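Local coordinates for ferritin (Mycoplasma penetrans, PDB 7DIE), which probably oxidises ferrous iron and stores the ferric product inside a hollow shell of 24 subunits, taking iron up through B-channels, at residues S17-V22 with R106-N111; S58-R63 with V132-E137. All coordinates share one frame; numbering follows the deposited sequence.

Overall arrangement
Both contacts bridge the four-helix bundle of one ferritin subunit, and their centres lie 11 Å apart. Contact 1 joins helix 10-39 to helix 91-118; contact 2 joins helix 43-70 to helix 122-150 through a bound ferric ion. The segments alternate along the chain, and the two contacts touch: V109 CG2 is 3.3 Å from S135 OG, and Y20 CE2 is 3.4 Å from the carbonyl O of M61. Contact 1 does not reach the iron; the nearest side-chain atom of V109 is about 9 Å from a bound ferric ion. H19 and H60, their nearest side-chain atoms about 5 Å apart, both hydrogen-bond to E23 OE2, which ties contact 1 to the iron site.

Contact 1: S17-V22 with R106-N111; sequences SKHYNV and RESVKN
The imidazole of H19 receives S108 at its edge, with CB in the ring plane and OG near it, while the CG2 methyl of V109 comes up obliquely, 3.3 Å from H19 CE1. This is antiparallel helix packing inside the ferritin four-helix bundle: the axes of 17-22 and 106-111 run at 169° and approach to 9.9 Å, with H19 and S108 level in the register. A nearly straight hydrogen bond of 2.9 Å joins H19 ND1 to S108 OG, and either atom could be the donor. H19 holds CG anti to its backbone N (chi1 -176°), which carries the ring across the gap between the helices. NE2 hydrogen-bonds to E23 OE2 one turn further along the same helix, so both ring nitrogens are engaged and the rotation of the ring is fixed. V22, one turn on, packs against S108 from another direction, CG1 4.0 Å from its CB and CG2 3.9 Å from its OG. L64 of helix 43-70 also packs on H19, and V109 continues onto F131, V132 and S135 of helix 122-150. The same V109 CG2 that meets the ring's CE1 lies 3.5 Å from H19 NE2.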
ATOM      1  N   SER A  17     -16.917  18.668  46.960  1.00 26.77           N
ATOM      2  CA  SER A  17     -16.269  17.591  47.690  1.00 25.05           C
ATOM      3  C   SER A  17     -17.290  16.574  48.193  1.00 29.33           C
ATOM      4  O   SER A  17     -17.069  15.361  48.111  1.00 29.17           O
ATOM      5  CB  SER A  17     -15.473  18.225  48.840  1.00 29.33           C
ATOM      6  OG  SER A  17     -14.335  17.503  49.194  1.00 40.06           O
ATOM      7  N   LYS A  18     -18.423  17.046  48.710  1.00 28.22           N
ATOM      8  CA  LYS A  18     -19.448  16.112  49.164  1.00 25.36           C
ATOM      9  C   LYS A  18     -20.002  15.308  48.002  1.00 25.62           C
ATOM     10  O   LYS A  18     -20.276  14.112  48.136  1.00 27.23           O
ATOM     11  CB  LYS A  18     -20.581  16.860  49.871  1.00 29.81           C
ATOM     12  CG  LYS A  18     -21.722  15.930  50.284  1.00 38.36           C
ATOM     13  CD  LYS A  18     -22.855  16.668  50.972  1.00 46.94           C
ATOM     14  CE  LYS A  18     -23.854  15.685  51.570  1.00 54.04           C
ATOM     15  NZ  LYS A  18     -24.975  16.371  52.264  1.00 59.41           N
ATOM     16  N   HIS A  19     -20.187  15.944  46.851  1.00 25.50           N
ATOM     17  CA  HIS A  19     -20.694  15.164  45.734  1.00 25.02           C
ATOM     18  C   HIS A  19     -19.676  14.115  45.276  1.00 24.68           C
ATOM     19  O   HIS A  19     -20.060  13.010  44.868  1.00 26.65           O
ATOM     20  CB  HIS A  19     -21.087  16.055  44.568  1.00 24.17           C
ATOM     21  CG  HIS A  19     -21.685  15.262  43.459  1.00 26.52           C
ATOM     22  ND1 HIS A  19     -22.875  14.577  43.611  1.00 25.93           N
ATOM     23  CD2 HIS A  19     -21.199  14.918  42.246  1.00 26.56           C
ATOM     24  CE1 HIS A  19     -23.118  13.888  42.512  1.00 27.48           C
ATOM     25  NE2 HIS A  19     -22.118  14.080  41.669  1.00 27.30           N
ATOM     26  N   TYR A  20     -18.379  14.430  45.331  1.00 26.34           N
ATOM     27  CA  TYR A  20     -17.376  13.388  45.084  1.00 27.10           C
ATOM     28  C   TYR A  20     -17.603  12.195  46.006  1.00 27.46           C
ATOM     29  O   TYR A  20     -17.584  11.034  45.568  1.00 24.38           O
ATOM     30  CB  TYR A  20     -15.962  13.954  45.267  1.00 25.40           C
ATOM     31  CG  TYR A  20     -14.840  12.955  44.960  1.00 26.15           C
ATOM     32  CD1 TYR A  20     -14.504  11.961  45.861  1.00 29.08           C
ATOM     33  CD2 TYR A  20     -14.106  13.046  43.784  1.00 26.77           C
ATOM     34  CE1 TYR A  20     -13.489  11.050  45.595  1.00 29.54           C
ATOM     35  CE2 TYR A  20     -13.066  12.148  43.508  1.00 30.50           C
ATOM     36  CZ  TYR A  20     -12.764  11.152  44.423  1.00 29.94           C
ATOM     37  OH  TYR A  20     -11.748  10.235  44.178  1.00 30.57           O
ATOM     38  N   ASN A  21     -17.818  12.461  47.301  1.00 26.01           N
ATOM     39  CA  ASN A  21     -18.060  11.364  48.236  1.00 27.50           C
ATOM     40  C   ASN A  21     -19.323  10.591  47.877  1.00 26.09           C
ATOM     41  O   ASN A  21     -19.397   9.387  48.121  1.00 26.09           O
ATOM     42  CB  ASN A  21     -18.154  11.896  49.675  1.00 26.75           C
ATOM     43  CG  ASN A  21     -16.798  12.222  50.268  1.00 31.44           C
ATOM     44  OD1 ASN A  21     -16.171  11.374  50.904  1.00 30.74           O
ATOM     45  ND2 ASN A  21     -16.325  13.446  50.046  1.00 34.67           N
ATOM     46  N   VAL A  22     -20.334  11.266  47.328  1.00 25.96           N
ATOM     47  CA  VAL A  22     -21.565  10.568  46.961  1.00 22.70           C
ATOM     48  C   VAL A  22     -21.339   9.683  45.738  1.00 25.63           C
ATOM     49  O   VAL A  22     -21.844   8.548  45.671  1.00 26.48           O
ATOM     50  CB  VAL A  22     -22.704  11.578  46.736  1.00 25.55           C
ATOM     51  CG1 VAL A  22     -23.934  10.877  46.149  1.00 27.40           C
ATOM     52  CG2 VAL A  22     -23.060  12.277  48.063  1.00 26.97           C
ATOM     53  N   ARG A 106     -28.224  11.372  41.756  1.00 25.20           N
ATOM     54  CA  ARG A 106     -28.918  12.358  40.938  1.00 24.72           C
ATOM     55  C   ARG A 106     -29.412  13.531  41.788  1.00 27.12           C
ATOM     56  O   ARG A 106     -29.319  14.697  41.378  1.00 28.55           O
ATOM     57  CB  ARG A 106     -30.071  11.669  40.207  1.00 24.81           C
ATOM     58  CG  ARG A 106     -30.976  12.603  39.399  1.00 24.96           C
ATOM     59  CD  ARG A 106     -31.978  11.767  38.608  1.00 26.20           C
ATOM     60  NE  ARG A 106     -32.928  12.569  37.837  1.00 29.49           N
ATOM     61  CZ  ARG A 106     -34.223  12.666  38.118  1.00 33.33           C
ATOM     62  NH1 ARG A 106     -34.719  12.016  39.170  1.00 33.19           N
ATOM     63  NH2 ARG A 106     -35.019  13.412  37.356  1.00 31.84           N
ATOM     64  N   GLU A 107     -29.918  13.252  42.991  1.00 27.36           N
ATOM     65  CA  GLU A 107     -30.368  14.366  43.837  1.00 30.42           C
ATOM     66  C   GLU A 107     -29.197  15.217  44.308  1.00 32.30           C
ATOM     67  O   GLU A 107     -29.313  16.447  44.402  1.00 31.37           O
ATOM     68  CB  GLU A 107     -31.180  13.841  45.021  1.00 33.15           C
ATOM     69  CG  GLU A 107     -32.593  13.422  44.602  1.00 48.89           C
ATOM     70  CD  GLU A 107     -33.284  14.435  43.663  1.00 61.84           C
ATOM     71  OE1 GLU A 107     -33.550  14.090  42.465  1.00 35.90           O
ATOM     72  OE2 GLU A 107     -33.566  15.567  44.140  1.00 48.40           O
ATOM     73  N   SER A 108     -28.060  14.582  44.611  1.00 26.28           N
ATOM     74  CA  SER A 108     -26.843  15.325  44.934  1.00 27.74           C
ATOM     75  C   SER A 108     -26.421  16.246  43.787  1.00 30.55           C
ATOM     76  O   SER A 108     -26.130  17.430  44.003  1.00 29.93           O
ATOM     77  CB  SER A 108     -25.719  14.349  45.292  1.00 28.91           C
ATOM     78  OG  SER A 108     -24.622  15.054  45.821  1.00 28.29           O
ATOM     79  N   VAL A 109     -26.357  15.717  42.559  1.00 25.30           N
ATOM     80  CA  VAL A 109     -26.062  16.568  41.403  1.00 23.19           C
ATOM     81  C   VAL A 109     -26.978  17.789  41.387  1.00 24.42           C
ATOM     82  O   VAL A 109     -26.528  18.931  41.227  1.00 27.36           O
ATOM     83  CB  VAL A 109     -26.193  15.771  40.091  1.00 23.35           C
ATOM     84  CG1 VAL A 109     -26.136  16.723  38.884  1.00 24.40           C
ATOM     85  CG2 VAL A 109     -25.091  14.710  39.998  1.00 25.39           C
ATOM     86  N   LYS A 110     -28.282  17.561  41.523  1.00 26.34           N
ATOM     87  CA  LYS A 110     -29.228  18.669  41.449  1.00 26.51           C
ATOM     88  C   LYS A 110     -28.956  19.698  42.541  1.00 33.03           C
ATOM     89  O   LYS A 110     -29.045  20.909  42.297  1.00 30.41           O
ATOM     90  CB  LYS A 110     -30.660  18.137  41.546  1.00 30.12           C
ATOM     91  CG  LYS A 110     -31.763  19.181  41.342  1.00 37.36           C
ATOM     92  CD  LYS A 110     -33.137  18.498  41.389  1.00 46.20           C
ATOM     93  CE  LYS A 110     -34.274  19.406  40.961  1.00 58.51           C
ATOM     94  NZ  LYS A 110     -34.329  20.647  41.767  1.00 50.02           N
ATOM     95  N   ASN A 111     -28.620  19.236  43.755  0.51 32.27           N
ATOM     96  CA  ASN A 111     -28.375  20.162  44.862  0.51 29.00           C
ATOM     97  C   ASN A 111     -27.160  21.036  44.590  0.51 28.89           C
ATOM     98  O   ASN A 111     -27.217  22.262  44.739  0.51 27.83           O
ATOM     99  CB  ASN A 111     -28.186  19.400  46.176  0.51 29.80           C
ATOM    100  CG  ASN A 111     -28.151  20.325  47.386  0.51 33.54           C
ATOM    101  OD1 ASN A 111     -29.056  21.141  47.578  0.51 33.55           O
ATOM    102  ND2 ASN A 111     -27.102  20.214  48.198  0.51 32.85           N
TER

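Contact 2: S58-R63 with V132-E137; sequences SAHMSR and VKDSIE. With FE (Fe (III) ion), chain G.
H60 and D134 meet through a ferric ion, which H60 NE2 binds at 2.3 Å and D134 OD2 at 2.1 Å. The two ligand atoms stand 2.9 Å apart because they share the metal; they are not hydrogen-bonded to each other. Ring and carboxylate cross obliquely, their planes 54° apart. In D134, CG stands anti to the backbone N (chi1 -159°), carrying the carboxylate toward helix 43-70. It binds through one oxygen, since OD1 stays 3.8 Å from the iron. A water sits at 2.4 Å from the metal, and D55 and D138 of the same chain complete the protein ligands. Three carboxylates around one ion would offset much of its charge.

In the next shell, H60 ND1 hydrogen-bonds to E23 OE2 of helix 10-39; with ND1 on E23 and NE2 on the iron, the ring's rotation is fixed. W130 of helix 122-150 meets the H60 ring edge to face and also takes a cation-pi contact from R63. R63 NH1 donates to the carbonyl O of A59 (2.9 Å), an oxygen that lies in the guanidinium plane, which ties the arginine back to its own helix. That helix widens into a pi-type turn at 58-61, immediately around H60.

Farther out, E137 forms a salt bridge with K70 of a neighbouring subunit. Another ferric ion lies about 4 Å from the nearest atom of the D134 side chain. This is an iron site in the middle of a four-helix bundle, an atypical version of the ferroxidase centre of ferritins.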
ATOM      1  N   SER A  58     -13.875   6.573  36.661  1.00 29.13           N
ATOM      2  CA  SER A  58     -13.132   7.110  35.533  1.00 30.48           C
ATOM      3  C   SER A  58     -13.787   8.332  34.918  1.00 30.30           C
ATOM      4  O   SER A  58     -13.102   9.129  34.261  1.00 29.49           O
ATOM      5  CB  SER A  58     -12.966   6.020  34.466  1.00 30.15           C
ATOM      6  OG  SER A  58     -14.222   5.742  33.876  1.00 33.12           O
ATOM      7  N   ALA A  59     -15.090   8.505  35.097  1.00 26.96           N
ATOM      8  CA  ALA A  59     -15.788   9.613  34.460  1.00 24.20           C
ATOM      9  C   ALA A  59     -16.308  10.648  35.449  1.00 30.20           C
ATOM     10  O   ALA A  59     -16.267  11.837  35.150  1.00 27.57           O
ATOM     11  CB  ALA A  59     -16.958   9.092  33.620  1.00 24.04           C
ATOM     12  N   HIS A  60     -16.778  10.233  36.628  1.00 25.14           N
ATOM     13  CA  HIS A  60     -17.378  11.187  37.569  1.00 24.63           C
ATOM     14  C   HIS A  60     -16.345  11.721  38.552  1.00 26.49           C
ATOM     15  O   HIS A  60     -16.055  12.920  38.567  1.00 26.50           O
ATOM     16  CB  HIS A  60     -18.533  10.524  38.324  1.00 22.87           C
ATOM     17  CG  HIS A  60     -19.672  10.127  37.435  1.00 26.41           C
ATOM     18  ND1 HIS A  60     -20.919  10.707  37.520  1.00 29.39           N
ATOM     19  CD2 HIS A  60     -19.743   9.224  36.428  1.00 29.49           C
ATOM     20  CE1 HIS A  60     -21.718  10.164  36.616  1.00 29.12           C
ATOM     21  NE2 HIS A  60     -21.026   9.271  35.929  1.00 30.68           N
ATOM     22  N   MET A  61     -15.770  10.830  39.363  1.00 25.27           N
ATOM     23  CA  MET A  61     -14.781  11.254  40.352  1.00 24.63           C
ATOM     24  C   MET A  61     -13.598  11.953  39.688  1.00 25.44           C
ATOM     25  O   MET A  61     -13.065  12.925  40.224  1.00 27.12           O
ATOM     26  CB  MET A  61     -14.324  10.039  41.159  1.00 25.81           C
ATOM     27  CG  MET A  61     -15.434   9.459  42.017  1.00 27.02           C
ATOM     28  SD  MET A  61     -15.291   7.701  42.404  1.00 30.08           S
ATOM     29  CE  MET A  61     -13.640   7.656  43.022  1.00 25.61           C
ATOM     30  N   SER A  62     -13.166  11.468  38.513  1.00 29.95           N
ATOM     31  CA  SER A  62     -12.027  12.089  37.841  1.00 26.41           C
ATOM     32  C   SER A  62     -12.337  13.527  37.444  1.00 25.10           C
ATOM     33  O   SER A  62     -11.492  14.410  37.609  1.00 27.09           O
ATOM     34  CB  SER A  62     -11.628  11.285  36.597  1.00 27.93           C
ATOM     35  OG  SER A  62     -12.681  11.290  35.642  1.00 35.06           O
ATOM     36  N   ARG A  63     -13.541  13.785  36.916  1.00 22.19           N
ATOM     37  CA  ARG A  63     -13.899  15.158  36.544  1.00 24.70           C
ATOM     38  C   ARG A  63     -13.983  16.059  37.775  1.00 27.98           C
ATOM     39  O   ARG A  63     -13.587  17.227  37.718  1.00 24.60           O
ATOM     40  CB  ARG A  63     -15.230  15.190  35.782  1.00 25.80           C
ATOM     41  CG  ARG A  63     -15.123  14.855  34.285  1.00 28.46           C
ATOM     42  CD  ARG A  63     -16.517  14.852  33.633  1.00 27.88           C
ATOM     43  NE  ARG A  63     -16.447  14.699  32.180  1.00 29.91           N
ATOM     44  CZ  ARG A  63     -16.227  13.542  31.563  1.00 31.81           C
ATOM     45  NH1 ARG A  63     -16.056  12.417  32.268  1.00 27.53           N
ATOM     46  NH2 ARG A  63     -16.171  13.503  30.237  1.00 28.21           N
ATOM     47  N   VAL A 132     -25.359  16.811  35.346  1.00 26.59           N
ATOM     48  CA  VAL A 132     -26.803  16.885  35.141  1.00 25.29           C
ATOM     49  C   VAL A 132     -27.213  15.943  34.015  1.00 28.59           C
ATOM     50  O   VAL A 132     -28.148  15.149  34.147  1.00 25.62           O
ATOM     51  CB  VAL A 132     -27.244  18.325  34.828  1.00 25.35           C
ATOM     52  CG1 VAL A 132     -28.725  18.313  34.376  1.00 24.16           C
ATOM     53  CG2 VAL A 132     -27.045  19.260  36.026  1.00 25.84           C
ATOM     54  N   LYS A 133     -26.507  16.017  32.885  1.00 26.72           N
ATOM     55  CA  LYS A 133     -26.845  15.156  31.756  1.00 25.07           C
ATOM     56  C   LYS A 133     -26.555  13.694  32.068  1.00 25.33           C
ATOM     57  O   LYS A 133     -27.397  12.818  31.833  1.00 27.84           O
ATOM     58  CB  LYS A 133     -26.083  15.610  30.506  1.00 30.50           C
ATOM     59  CG  LYS A 133     -26.497  14.897  29.212  1.00 34.11           C
ATOM     60  CD  LYS A 133     -25.786  15.511  28.005  1.00 34.08           C
ATOM     61  CE  LYS A 133     -26.192  14.838  26.698  1.00 42.98           C
ATOM     62  NZ  LYS A 133     -27.665  14.938  26.454  1.00 55.54           N
ATOM     63  N   ASP A 134     -25.372  13.404  32.610  1.00 24.96           N
ATOM     64  CA  ASP A 134     -24.980  12.007  32.767  1.00 26.89           C
ATOM     65  C   ASP A 134     -25.714  11.316  33.905  1.00 27.44           C
ATOM     66  O   ASP A 134     -25.887  10.096  33.855  1.00 27.09           O
ATOM     67  CB  ASP A 134     -23.479  11.874  32.989  1.00 26.77           C
ATOM     68  CG  ASP A 134     -22.983  10.469  32.654  1.00 31.91           C
ATOM     69  OD1 ASP A 134     -23.024  10.103  31.478  1.00 32.09           O
ATOM     70  OD2 ASP A 134     -22.597   9.733  33.564  1.00 35.03           O
ATOM     71  N   SER A 135     -26.138  12.049  34.944  1.00 25.24           N
ATOM     72  CA  SER A 135     -26.920  11.388  35.989  1.00 28.44           C
ATOM     73  C   SER A 135     -28.195  10.785  35.430  1.00 26.51           C
ATOM     74  O   SER A 135     -28.647   9.752  35.924  1.00 28.69           O
ATOM     75  CB  SER A 135     -27.263  12.333  37.151  1.00 27.30           C
ATOM     76  OG  SER A 135     -26.303  12.214  38.190  1.00 30.81           O
ATOM     77  N   ILE A 136     -28.795  11.419  34.422  1.00 25.87           N
ATOM     78  CA  ILE A 136     -29.956  10.825  33.764  1.00 26.05           C
ATOM     79  C   ILE A 136     -29.582   9.479  33.149  1.00 30.43           C
ATOM     80  O   ILE A 136     -30.297   8.479  33.303  1.00 28.01           O
ATOM     81  CB  ILE A 136     -30.519  11.774  32.693  1.00 29.84           C
ATOM     82  CG1 ILE A 136     -31.015  13.101  33.287  1.00 33.58           C
ATOM     83  CG2 ILE A 136     -31.630  11.074  31.920  1.00 32.22           C
ATOM     84  CD1 ILE A 136     -31.348  14.123  32.188  1.00 31.88           C
ATOM     85  N   GLU A 137     -28.454   9.436  32.436  1.00 30.63           N
ATOM     86  CA  GLU A 137     -28.018   8.187  31.803  1.00 30.21           C
ATOM     87  C   GLU A 137     -27.786   7.090  32.838  1.00 29.05           C
ATOM     88  O   GLU A 137     -28.216   5.944  32.653  1.00 27.45           O
ATOM     89  CB  GLU A 137     -26.733   8.412  31.006  1.00 30.30           C
ATOM     90  CG  GLU A 137     -26.774   9.581  30.066  1.00 32.91           C
ATOM     91  CD  GLU A 137     -27.555   9.275  28.824  1.00 44.49           C
ATOM     92  OE1 GLU A 137     -27.708   8.072  28.507  1.00 41.57           O
ATOM     93  OE2 GLU A 137     -28.010  10.238  28.168  1.00 42.17           O
TER
HETATM   94 FE    FE G 201     -21.923   7.858  34.287  0.68 36.02          FE
HETATM   95  O   HOH W   1     -20.320   8.315  32.583  1.00 40.83           O